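Local coordinates for azurocidin (Homo sapiens, PDB 1A7S), which binds heparin and bacterial lipopolysaccharide, kills many Gram-negative bacteria and attracts monocytes and fibroblasts, as a serine protease homologue stored in neutrophil granules, at residues P13-I18 against Q124-G129; A29-R34 against L108-Q113; T52-A57 against R68-I73; S77-D82 against A207-W212. One frame throughout, in Å; residues are numbered along the deposited sequence. Where two conformers were deposited one is given.

Interaction 1. Residues P13-I18 against Q124-G129; sequences PFLASI and QVAGWG. With EOH (ethanol), chain G.
Leu15 reaches across from strand 15-20 to Ala126 and Trp128, where the two beta-barrels of the chymotrypsin-like fold face each other. Followed outward, its CB lies 4.2 Å from Trp128 CZ3, at the margin of contact. CG is turned away from the carbonyl carbon (chi1 -80°), which sends the two methyls out toward 124-129. CD1 takes the middle of the contact, 4.1 Å from Ala126 CB and equally far from Trp128 CZ3. CD2 leads to the other flank, 3.9 Å from the oxygen of an ethanol molecule that probably came with the crystallisation liquor.

That ethanol sits between the segments. Its oxygen accepts a hydrogen bond from Ala126 N at 2.9 Å, somewhat bent (149°), and also bonds to Pro178 O, while its C1 lies at the edge of the Phe14 ring, 3.6 Å from Phe14 CE1.

Trp128 comes from the opposite direction, its side chain sliding past that of Leu15. The tip of its six-membered ring does the touching: CZ3 approaches Ala16 O at the ring edge, 3.8 Å away, and has Ser17 CB nearby at an oblique angle. The polar end of the indole is occupied, since NE1 bonds to Tyr58 O; Ser17 OG likewise turns to His24 and Gln19.

No hydrogen bond joins 13-18 directly to 124-129. All the touching residues are buried, and the direct contact is van der Waals in kind and largely apolar, while Trp128 NE1 and Ser17 OG find their partners outside the two segments.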
# COMPACT_ATOMS: atom_id res chain seq x y z
N PRO A 13 0.06 -5.86 -10.60
CA PRO A 13 -0.28 -4.76 -11.53
C PRO A 13 -1.17 -3.66 -10.95
O PRO A 13 -1.40 -2.64 -11.61
CB PRO A 13 -0.90 -5.47 -12.70
CG PRO A 13 -1.47 -6.73 -12.16
CD PRO A 13 -0.63 -7.12 -10.99
N PHE A 14 -1.61 -3.80 -9.72
CA PHE A 14 -2.34 -2.82 -8.99
C PHE A 14 -1.45 -1.86 -8.24
O PHE A 14 -1.94 -0.92 -7.61
CB PHE A 14 -3.36 -3.48 -8.04
CG PHE A 14 -2.70 -4.56 -7.22
CD1 PHE A 14 -1.91 -4.27 -6.16
CD2 PHE A 14 -2.84 -5.93 -7.60
CE1 PHE A 14 -1.21 -5.24 -5.45
CE2 PHE A 14 -2.14 -6.88 -6.89
CZ PHE A 14 -1.32 -6.57 -5.86
N LEU A 15 -0.15 -2.11 -8.18
CA LEU A 15 0.72 -1.37 -7.34
C LEU A 15 0.95 0.07 -7.83
O LEU A 15 1.17 0.25 -9.05
CB LEU A 15 2.09 -2.00 -7.19
CG LEU A 15 2.31 -3.10 -6.28
CD1 LEU A 15 3.81 -3.43 -6.26
CD2 LEU A 15 1.79 -2.90 -4.85
N ALA A 16 0.98 0.98 -6.91
CA ALA A 16 1.34 2.36 -7.21
C ALA A 16 2.66 2.72 -6.56
O ALA A 16 2.96 2.26 -5.47
CB ALA A 16 0.25 3.27 -6.60
N SER A 17 3.38 3.60 -7.23
CA SER A 17 4.55 4.31 -6.72
C SER A 17 4.12 5.76 -6.52
O SER A 17 3.67 6.39 -7.46
CB SER A 17 5.71 4.19 -7.68
OG SER A 17 6.76 5.06 -7.32
N ILE A 18 4.22 6.27 -5.31
CA ILE A 18 3.90 7.66 -4.96
C ILE A 18 5.22 8.41 -4.87
O ILE A 18 6.15 8.00 -4.16
CB ILE A 18 3.10 7.74 -3.65
CG1 ILE A 18 2.04 6.69 -3.49
CG2 ILE A 18 2.54 9.14 -3.56
CD1 ILE A 18 0.99 6.50 -4.44
N GLN A 124 0.79 -11.84 1.02
CA GLN A 124 2.00 -11.28 0.44
C GLN A 124 1.95 -9.74 0.57
O GLN A 124 0.90 -9.16 0.62
CB GLN A 124 2.17 -11.63 -1.05
CG GLN A 124 2.40 -13.10 -1.29
CD GLN A 124 2.73 -13.50 -2.67
OE1 GLN A 124 3.57 -14.46 -2.88
NE2 GLN A 124 2.23 -12.89 -3.66
N VAL A 125 3.16 -9.19 0.59
CA VAL A 125 3.35 -7.76 0.51
C VAL A 125 4.44 -7.48 -0.49
O VAL A 125 5.49 -8.22 -0.46
CB VAL A 125 3.56 -7.11 1.89
CG1 VAL A 125 4.69 -7.65 2.67
CG2 VAL A 125 3.53 -5.62 1.76
N ALA A 126 4.31 -6.54 -1.34
CA ALA A 126 5.23 -6.16 -2.38
C ALA A 126 5.47 -4.65 -2.33
O ALA A 126 4.61 -3.86 -1.98
CB ALA A 126 4.72 -6.58 -3.75
N GLY A 127 6.64 -4.23 -2.82
CA GLY A 127 6.97 -2.85 -2.87
C GLY A 127 8.37 -2.58 -3.32
O GLY A 127 9.15 -3.52 -3.53
N TRP A 128 8.70 -1.31 -3.44
CA TRP A 128 10.00 -0.84 -3.90
C TRP A 128 10.87 -0.39 -2.72
O TRP A 128 11.91 0.27 -2.93
CB TRP A 128 9.87 0.25 -4.91
CG TRP A 128 9.36 -0.14 -6.26
CD1 TRP A 128 10.16 -0.57 -7.29
CD2 TRP A 128 8.04 -0.12 -6.77
NE1 TRP A 128 9.39 -0.81 -8.40
CE2 TRP A 128 8.09 -0.54 -8.12
CE3 TRP A 128 6.78 0.20 -6.21
CZ2 TRP A 128 6.95 -0.65 -8.90
CZ3 TRP A 128 5.66 0.13 -7.02
CH2 TRP A 128 5.77 -0.29 -8.35
N GLY A 129 10.47 -0.70 -1.49
CA GLY A 129 11.20 -0.23 -0.33
C GLY A 129 12.55 -0.81 -0.16
O GLY A 129 13.01 -1.71 -0.88
C1 EOH G . 0.96 -6.55 -2.87
C2 EOH G . 1.11 -7.99 -2.57
O EOH G . 1.71 -5.58 -2.04

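Interaction 2. Residues A29-R34 against L108-Q113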
# COMPACT_ATOMS: atom_id res chain seq x y z
N ALA A 29 -2.17 1.18 -3.84
CA ALA A 29 -2.84 0.26 -4.74
C ALA A 29 -3.99 1.00 -5.44
O ALA A 29 -4.76 1.72 -4.80
CB ALA A 29 -3.46 -0.90 -3.95
N LEU A 30 -4.14 0.74 -6.72
CA LEU A 30 -5.32 1.23 -7.43
C LEU A 30 -6.51 0.40 -6.93
O LEU A 30 -6.50 -0.82 -7.04
CB LEU A 30 -5.13 1.01 -8.95
CG LEU A 30 -6.21 1.64 -9.84
CD1 LEU A 30 -6.13 3.18 -9.80
CD2 LEU A 30 -6.13 1.14 -11.24
N ILE A 31 -7.55 1.06 -6.40
CA ILE A 31 -8.74 0.36 -5.88
C ILE A 31 -10.01 0.72 -6.60
O ILE A 31 -11.10 0.18 -6.30
CB ILE A 31 -8.92 0.56 -4.36
CG1 ILE A 31 -9.06 2.04 -3.97
CG2 ILE A 31 -7.75 -0.10 -3.62
CD1 ILE A 31 -9.84 2.27 -2.69
N HIS A 32 -9.92 1.56 -7.61
CA HIS A 32 -11.02 2.09 -8.40
C HIS A 32 -10.33 2.83 -9.55
O HIS A 32 -9.18 3.24 -9.44
CB HIS A 32 -11.84 3.07 -7.52
CG HIS A 32 -13.02 3.73 -8.19
ND1 HIS A 32 -14.33 3.44 -8.05
CD2 HIS A 32 -13.02 4.76 -8.97
CE1 HIS A 32 -15.04 4.29 -8.82
NE2 HIS A 32 -14.18 5.12 -9.38
N ALA A 33 -11.01 2.95 -10.70
CA ALA A 33 -10.40 3.62 -11.80
C ALA A 33 -9.84 4.98 -11.49
O ALA A 33 -8.87 5.44 -12.11
CB ALA A 33 -11.41 3.73 -12.98
N ARG A 34 -10.34 5.72 -10.57
CA ARG A 34 -10.07 7.04 -10.14
C ARG A 34 -9.41 7.20 -8.80
O ARG A 34 -9.13 8.33 -8.37
CB ARG A 34 -11.33 7.95 -10.23
CG ARG A 34 -11.12 9.41 -10.35
CD ARG A 34 -12.50 10.12 -10.45
NE ARG A 34 -13.25 9.73 -11.61
CZ ARG A 34 -13.24 10.40 -12.78
NH1 ARG A 34 -12.34 11.35 -13.01
NH2 ARG A 34 -14.06 10.05 -13.80
N LEU A 108 -7.20 -3.57 -7.50
CA LEU A 108 -7.13 -4.55 -6.42
C LEU A 108 -8.46 -4.51 -5.63
O LEU A 108 -8.82 -3.46 -5.12
CB LEU A 108 -6.00 -4.13 -5.45
CG LEU A 108 -5.76 -5.04 -4.25
CD1 LEU A 108 -5.41 -6.44 -4.67
CD2 LEU A 108 -4.65 -4.47 -3.38
N PRO A 109 -9.15 -5.63 -5.53
CA PRO A 109 -10.43 -5.65 -4.82
C PRO A 109 -10.27 -5.60 -3.31
O PRO A 109 -9.23 -5.96 -2.75
CB PRO A 109 -11.05 -7.03 -5.23
CG PRO A 109 -9.97 -7.82 -5.77
CD PRO A 109 -8.88 -6.90 -6.24
N LEU A 110 -11.34 -5.14 -2.67
CA LEU A 110 -11.36 -4.90 -1.24
C LEU A 110 -12.21 -5.93 -0.51
O LEU A 110 -13.18 -6.43 -1.05
CB LEU A 110 -11.99 -3.51 -0.97
CG LEU A 110 -11.32 -2.32 -1.61
CD1 LEU A 110 -12.18 -1.07 -1.46
CD2 LEU A 110 -9.96 -2.05 -0.93
N PRO A 111 -11.90 -6.13 0.78
CA PRO A 111 -12.78 -6.90 1.63
C PRO A 111 -14.07 -6.12 1.89
O PRO A 111 -14.10 -4.89 1.90
CB PRO A 111 -11.97 -7.06 2.91
CG PRO A 111 -11.06 -5.87 2.97
CD PRO A 111 -10.78 -5.51 1.54
N LEU A 112 -15.12 -6.87 2.21
CA LEU A 112 -16.36 -6.28 2.70
C LEU A 112 -16.18 -5.77 4.13
O LEU A 112 -15.27 -6.22 4.87
CB LEU A 112 -17.51 -7.32 2.66
CG LEU A 112 -17.94 -7.79 1.29
CD1 LEU A 112 -18.84 -8.98 1.39
CD2 LEU A 112 -18.64 -6.68 0.50
N GLN A 113 -16.99 -4.81 4.52
CA GLN A 113 -16.95 -4.23 5.83
C GLN A 113 -16.93 -5.31 6.88
O GLN A 113 -17.78 -6.25 6.88
CB GLN A 113 -18.12 -3.28 6.03
CG GLN A 113 -18.23 -2.60 7.38
CD GLN A 113 -17.14 -1.55 7.59
OE1 GLN A 113 -16.84 -0.76 6.76
NE2 GLN A 113 -16.61 -1.55 8.85
O HOH W 1 -11.29 -2.38 -5.51
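Leu108 holds CG opposite its backbone N (chi1 -180°), and that torsion carries CD2 to 3.8 Å from Ala29 CB. Ile31 uses its other branch: with CG1 placed between N and the carbonyl carbon (chi1 59°), CG2 is the methyl that reaches across, to 4.0 Å from Leu110 CD2. The site belongs to the two-barrel trypsin-like fold: residues 29-32 end one strand of the N-terminal barrel, and the loop residues 108-113 are part of the long connection leading from that barrel to the second sheet.

Polar contact begins with the backbone. Leu108 N gives its hydrogen to Leu30 O at 2.9 Å, almost perfectly straight (177°). It is the one direct hydrogen bond between the segments. Just beyond it the strand carries a classic beta bulge, Ile31 and His32 both facing Phe35.

The side chains of Ile31 and Leu110 cross obliquely, and Ile213 of helix 210-218 touches both of them, so the C-terminal helix closes over this small apolar cluster. Ala185 of strand 184-192 also packs against Leu108 and Leu110. Residues 29-34 fall within the region 20-44, which has antibiotic activity of its own; here the buried residues Ala29 to Ile31 pack against the connection.

Next to the direct bond a water links the two backbones. It donates to both carbonyl oxygens, lying 2.7 Å from Ile31 O and 2.7 Å from Leu108 O.

Interaction 3. Residues T52-A57 against R68-I73. With EOH (ethanol), chain J; EOH (ethanol), chain E.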
# COMPACT_ATOMS: atom_id res chain seq x y z
N THR A 52 3.05 12.88 -7.15
CA THR A 52 2.46 12.19 -8.26
C THR A 52 2.29 10.71 -7.99
O THR A 52 2.85 10.19 -7.01
CB THR A 52 3.30 12.33 -9.55
OG1 THR A 52 4.54 11.76 -9.34
CG2 THR A 52 3.37 13.81 -9.94
N VAL A 53 1.44 10.08 -8.80
CA VAL A 53 1.14 8.67 -8.69
C VAL A 53 1.52 7.99 -9.99
O VAL A 53 1.05 8.42 -11.03
CB VAL A 53 -0.35 8.39 -8.40
CG1 VAL A 53 -0.64 6.90 -8.39
CG2 VAL A 53 -0.76 9.06 -7.09
N VAL A 54 2.36 6.96 -9.92
CA VAL A 54 2.76 6.19 -11.06
C VAL A 54 2.22 4.77 -10.96
O VAL A 54 2.50 4.07 -9.99
CB VAL A 54 4.30 6.15 -11.19
CG1 VAL A 54 4.70 5.42 -12.48
CG2 VAL A 54 4.88 7.54 -11.20
N LEU A 55 1.44 4.39 -11.96
CA LEU A 55 0.91 3.03 -12.11
C LEU A 55 1.62 2.34 -13.27
O LEU A 55 2.11 3.02 -14.19
CB LEU A 55 -0.58 3.09 -12.39
CG LEU A 55 -1.45 3.86 -11.38
CD1 LEU A 55 -2.92 3.73 -11.80
CD2 LEU A 55 -1.22 3.35 -9.99
N GLY A 56 1.63 1.03 -13.30
CA GLY A 56 2.25 0.30 -14.37
C GLY A 56 3.77 0.27 -14.36
O GLY A 56 4.37 -0.16 -15.34
N ALA A 57 4.39 0.72 -13.26
CA ALA A 57 5.84 0.72 -13.22
C ALA A 57 6.41 -0.65 -12.91
O ALA A 57 5.78 -1.46 -12.24
CB ALA A 57 6.32 1.69 -12.16
N ARG A 68 3.52 2.46 -18.25
CA ARG A 68 3.16 3.38 -17.20
C ARG A 68 2.00 4.29 -17.52
O ARG A 68 1.77 4.68 -18.64
CB ARG A 68 4.35 4.23 -16.79
CG ARG A 68 5.42 3.45 -16.02
CD ARG A 68 6.53 4.41 -15.64
NE ARG A 68 7.59 3.72 -14.94
CZ ARG A 68 8.46 4.35 -14.11
NH1 ARG A 68 8.40 5.63 -13.81
NH2 ARG A 68 9.39 3.61 -13.51
N GLN A 69 1.33 4.71 -16.44
CA GLN A 69 0.39 5.75 -16.43
C GLN A 69 0.68 6.65 -15.23
O GLN A 69 0.82 6.14 -14.11
CB GLN A 69 -1.05 5.34 -16.41
CG GLN A 69 -1.44 4.45 -17.63
CD GLN A 69 -2.85 3.88 -17.42
OE1 GLN A 69 -3.80 4.65 -17.14
NE2 GLN A 69 -2.97 2.57 -17.51
N THR A 70 0.79 7.92 -15.41
CA THR A 70 1.11 8.90 -14.40
C THR A 70 -0.02 9.86 -14.13
O THR A 70 -0.69 10.29 -15.08
CB THR A 70 2.43 9.63 -14.64
OG1 THR A 70 3.48 8.65 -14.86
CG2 THR A 70 2.83 10.56 -13.57
N PHE A 71 -0.21 10.22 -12.88
CA PHE A 71 -1.29 11.08 -12.44
C PHE A 71 -0.91 12.08 -11.39
O PHE A 71 -0.03 11.87 -10.57
CB PHE A 71 -2.43 10.21 -11.77
CG PHE A 71 -2.87 9.05 -12.63
CD1 PHE A 71 -2.17 7.86 -12.68
CD2 PHE A 71 -4.01 9.15 -13.44
CE1 PHE A 71 -2.50 6.82 -13.55
CE2 PHE A 71 -4.39 8.10 -14.26
CZ PHE A 71 -3.63 6.95 -14.34
N SER A 72 -1.66 13.22 -11.48
CA SER A 72 -1.59 14.16 -10.36
C SER A 72 -2.74 13.76 -9.40
O SER A 72 -3.66 13.00 -9.77
CB SER A 72 -1.81 15.61 -10.80
OG SER A 72 -0.82 16.04 -11.75
N ILE A 73 -2.71 14.31 -8.23
CA ILE A 73 -3.63 14.02 -7.16
C ILE A 73 -4.62 15.19 -7.01
O ILE A 73 -4.19 16.29 -6.63
CB ILE A 73 -2.92 13.73 -5.81
CG1 ILE A 73 -1.97 12.55 -5.91
CG2 ILE A 73 -3.96 13.55 -4.73
CD1 ILE A 73 -0.98 12.45 -4.80
C1 EOH J . 6.93 10.04 -12.39
C2 EOH J . 6.04 9.93 -13.63
O EOH J . 6.25 10.78 -11.33
C1 EOH E . 5.11 -3.94 -14.01
C2 EOH E . 5.49 -4.16 -12.66
O EOH E . 4.87 -3.00 -15.04
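This is antiparallel strand pairing within the closed N-terminal barrel of the trypsin-like fold, where strand 51-55 lies between strands 15-20 and 69-77. Val53 with Phe71 and Leu55 with Gln69 are hydrogen-bonded pairs; Val54 with Thr70 is a non-hydrogen-bonded pair between them. The strand axes come within 4.7 Å, their directions 155° apart.

The four backbone bonds differ in quality. Leu55 N to Gln69 O is the shortest, 2.8 Å, and nearly straight. Gln69 N returns to Leu55 O from well above the carbonyl plane, close to where the pairing ends at Gly56, whose positive phi suits glycine.

The face bearing Val53, Leu55 and Phe71 turns to the barrel interior, meeting Ala16 and Leu95. Leu55 and Phe71 cross at about a right angle, and Leu55 CD1 comes obliquely to the ring, 3.6 Å from Phe71 CE1. Farther along, Val53 CG2 rests 3.9 Å from Ile73 CG1.

On the other face Val54 splits its methyls. With CG1 opposite the backbone N (chi1 -175°), that methyl meets Arg68 CD at 3.8 Å, while CG2 touches an ethanol, probably from the crystallisation liquor, which also lies against Thr70.

Arg68 is extended from CG to NE, and this straight run carries its guanidinium alongside Val54 and Ala57. There NE forms a salt bridge with Glu64, in the loop joining the strands, which probably helps fix the rotation of the guanidinium. Ala57 CB lies over one face of that group, 3.7 Å from Arg68 NE.

Interaction 4. Residues S77-D82 against A207-W212; sequences SENGYD and ALFRDW
Asn79 lays its side chain over the indole of Trp212; within the bend that presents it, Tyr81 N bonds Glu78 OE1, which probably helps hold its shape. This is the shortest sound polar bond here, 2.9 Å between Tyr81 N and Glu78 OE1 and met nearly along the C-O axis of the carboxylate. In the trypsin-like fold the contact joins the end of strand 69-77 of the first barrel, and the loop after it, to the start of the C-terminal helix, 210-218, with Phe209 at its N-cap position.

Asn79 CB stands over the five-membered ring of Trp212 in a CH-pi contact, 3.5 Å from the centroid. Its CG is opposite the backbone N (chi1 -174°), which lets the amide continue across the same face instead of turning off it. Amide and indole planes are 10° apart, a true stack, with Asn79 CG 3.6 Å from Trp212 CD1.

The backbone of Ser77 and Glu78 borders the six-membered ring: Glu78 C approaches Trp212 CZ2 obliquely at 3.3 Å, and Ser77 O comes to the ring edge, 3.5 Å from Trp212 CH2. This surface contact rests largely on the CH-pi and amide-indole stacking, with no hydrogen bond across it.

Phe209, which is buried and also touches Asn88 and Leu90, meets the same amide quite differently. Its ring is almost perpendicular to the amide plane, 88°, and Asn79 ND2 sits at the ring edge, 3.7 Å from Phe209 CD1.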
# COMPACT_ATOMS: atom_id res chain seq x y z
N SER A 77 -8.40 12.02 0.86
CA SER A 77 -9.45 11.81 1.85
C SER A 77 -8.88 10.86 2.95
O SER A 77 -8.26 9.87 2.61
CB SER A 77 -10.65 11.09 1.21
OG SER A 77 -11.21 11.90 0.17
N GLU A 78 -9.18 11.20 4.18
CA GLU A 78 -8.87 10.35 5.34
C GLU A 78 -10.04 10.37 6.32
O GLU A 78 -10.93 11.20 6.19
CB GLU A 78 -7.59 10.77 6.00
CG GLU A 78 -7.46 12.24 6.31
CD GLU A 78 -8.07 12.67 7.61
OE1 GLU A 78 -8.03 11.98 8.66
OE2 GLU A 78 -8.71 13.74 7.60
N ASN A 79 -10.05 9.42 7.23
CA ASN A 79 -11.10 9.16 8.17
C ASN A 79 -10.56 9.13 9.59
O ASN A 79 -10.35 8.08 10.15
CB ASN A 79 -11.78 7.80 7.81
CG ASN A 79 -13.00 7.54 8.69
OD1 ASN A 79 -13.63 8.48 9.22
ND2 ASN A 79 -13.30 6.28 8.84
N GLY A 80 -10.29 10.31 10.15
CA GLY A 80 -9.79 10.40 11.49
C GLY A 80 -8.39 9.85 11.71
O GLY A 80 -8.08 9.27 12.78
N TYR A 81 -7.44 10.06 10.81
CA TYR A 81 -6.08 9.61 11.05
C TYR A 81 -5.50 10.32 12.29
O TYR A 81 -5.60 11.55 12.42
CB TYR A 81 -5.25 10.12 9.80
CG TYR A 81 -3.76 9.78 10.01
CD1 TYR A 81 -3.37 8.51 10.41
CD2 TYR A 81 -2.79 10.70 9.78
CE1 TYR A 81 -2.01 8.24 10.57
CE2 TYR A 81 -1.44 10.44 9.94
CZ TYR A 81 -1.06 9.17 10.37
OH TYR A 81 0.30 8.89 10.52
N ASP A 82 -4.86 9.55 13.16
CA ASP A 82 -4.21 10.07 14.35
C ASP A 82 -2.74 9.69 14.33
O ASP A 82 -2.43 8.47 14.50
CB ASP A 82 -4.88 9.46 15.59
CG ASP A 82 -4.27 9.93 16.88
OD1 ASP A 82 -3.25 10.64 16.90
OD2 ASP A 82 -4.94 9.70 17.92
N ALA A 207 -10.66 -3.67 6.17
CA ALA A 207 -12.05 -4.05 6.30
C ALA A 207 -12.84 -3.19 7.29
O ALA A 207 -14.06 -3.12 7.22
CB ALA A 207 -12.19 -5.51 6.66
N LEU A 208 -12.15 -2.53 8.20
CA LEU A 208 -12.86 -1.63 9.14
C LEU A 208 -13.39 -0.40 8.43
O LEU A 208 -14.23 0.30 8.99
CB LEU A 208 -11.92 -1.18 10.24
CG LEU A 208 -11.43 -2.22 11.23
CD1 LEU A 208 -10.45 -1.59 12.20
CD2 LEU A 208 -12.65 -2.86 11.89
N PHE A 209 -12.80 -0.07 7.29
CA PHE A 209 -13.03 1.22 6.59
C PHE A 209 -13.78 1.03 5.28
O PHE A 209 -13.90 1.99 4.52
CB PHE A 209 -11.66 1.86 6.27
CG PHE A 209 -10.89 2.22 7.51
CD1 PHE A 209 -11.06 3.47 8.05
CD2 PHE A 209 -10.01 1.35 8.07
CE1 PHE A 209 -10.47 3.74 9.28
CE2 PHE A 209 -9.36 1.62 9.24
CZ PHE A 209 -9.62 2.83 9.87
N ARG A 210 -14.32 -0.15 4.98
CA ARG A 210 -14.92 -0.33 3.64
C ARG A 210 -16.08 0.59 3.36
O ARG A 210 -16.17 1.15 2.27
CB ARG A 210 -15.33 -1.78 3.44
CG ARG A 210 -16.05 -2.08 2.16
CD ARG A 210 -15.21 -1.79 0.90
NE ARG A 210 -16.00 -1.98 -0.31
CZ ARG A 210 -16.21 -3.15 -0.90
NH1 ARG A 210 -15.71 -4.24 -0.45
NH2 ARG A 210 -16.97 -3.19 -2.02
N ASP A 211 -17.01 0.73 4.29
CA ASP A 211 -18.15 1.61 4.05
C ASP A 211 -17.65 3.05 3.83
O ASP A 211 -18.18 3.78 2.97
CB ASP A 211 -19.14 1.58 5.22
CG ASP A 211 -19.87 0.26 5.38
OD1 ASP A 211 -19.79 -0.62 4.53
OD2 ASP A 211 -20.60 0.19 6.41
N TRP A 212 -16.67 3.48 4.63
CA TRP A 212 -16.14 4.85 4.42
C TRP A 212 -15.47 5.00 3.09
O TRP A 212 -15.70 5.97 2.36
CB TRP A 212 -15.19 5.19 5.60
CG TRP A 212 -14.54 6.55 5.34
CD1 TRP A 212 -14.99 7.76 5.64
CD2 TRP A 212 -13.26 6.73 4.71
NE1 TRP A 212 -14.17 8.74 5.22
CE2 TRP A 212 -13.06 8.12 4.65
CE3 TRP A 212 -12.30 5.88 4.20
CZ2 TRP A 212 -11.92 8.70 4.11
CZ3 TRP A 212 -11.15 6.46 3.63
CH2 TRP A 212 -11.02 7.86 3.58

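How the interactions relate
Interactions 1 and 2 are buried, interaction 3 partly so, and interaction 4 lies at the surface. The first three share the N-terminal barrel. Segment 13-18 runs between the strands of interactions 2 and 3, with probable hydrogen bonds to each: Phe14 O to Leu30 N at 2.9 Å, and Ser17 O to Val54 N at 2.8 Å. Only interaction 3 is regular strand pairing; interaction 1 joins the barrel to the other sheet by apolar contact, and interaction 2 mixes one backbone bond, a water and methyl packing. Interaction 4 relies on an amide-indole stack. It adjoins interaction 2 through Gln113 OE1, 2.9 Å from Asp211 N, at the helix start.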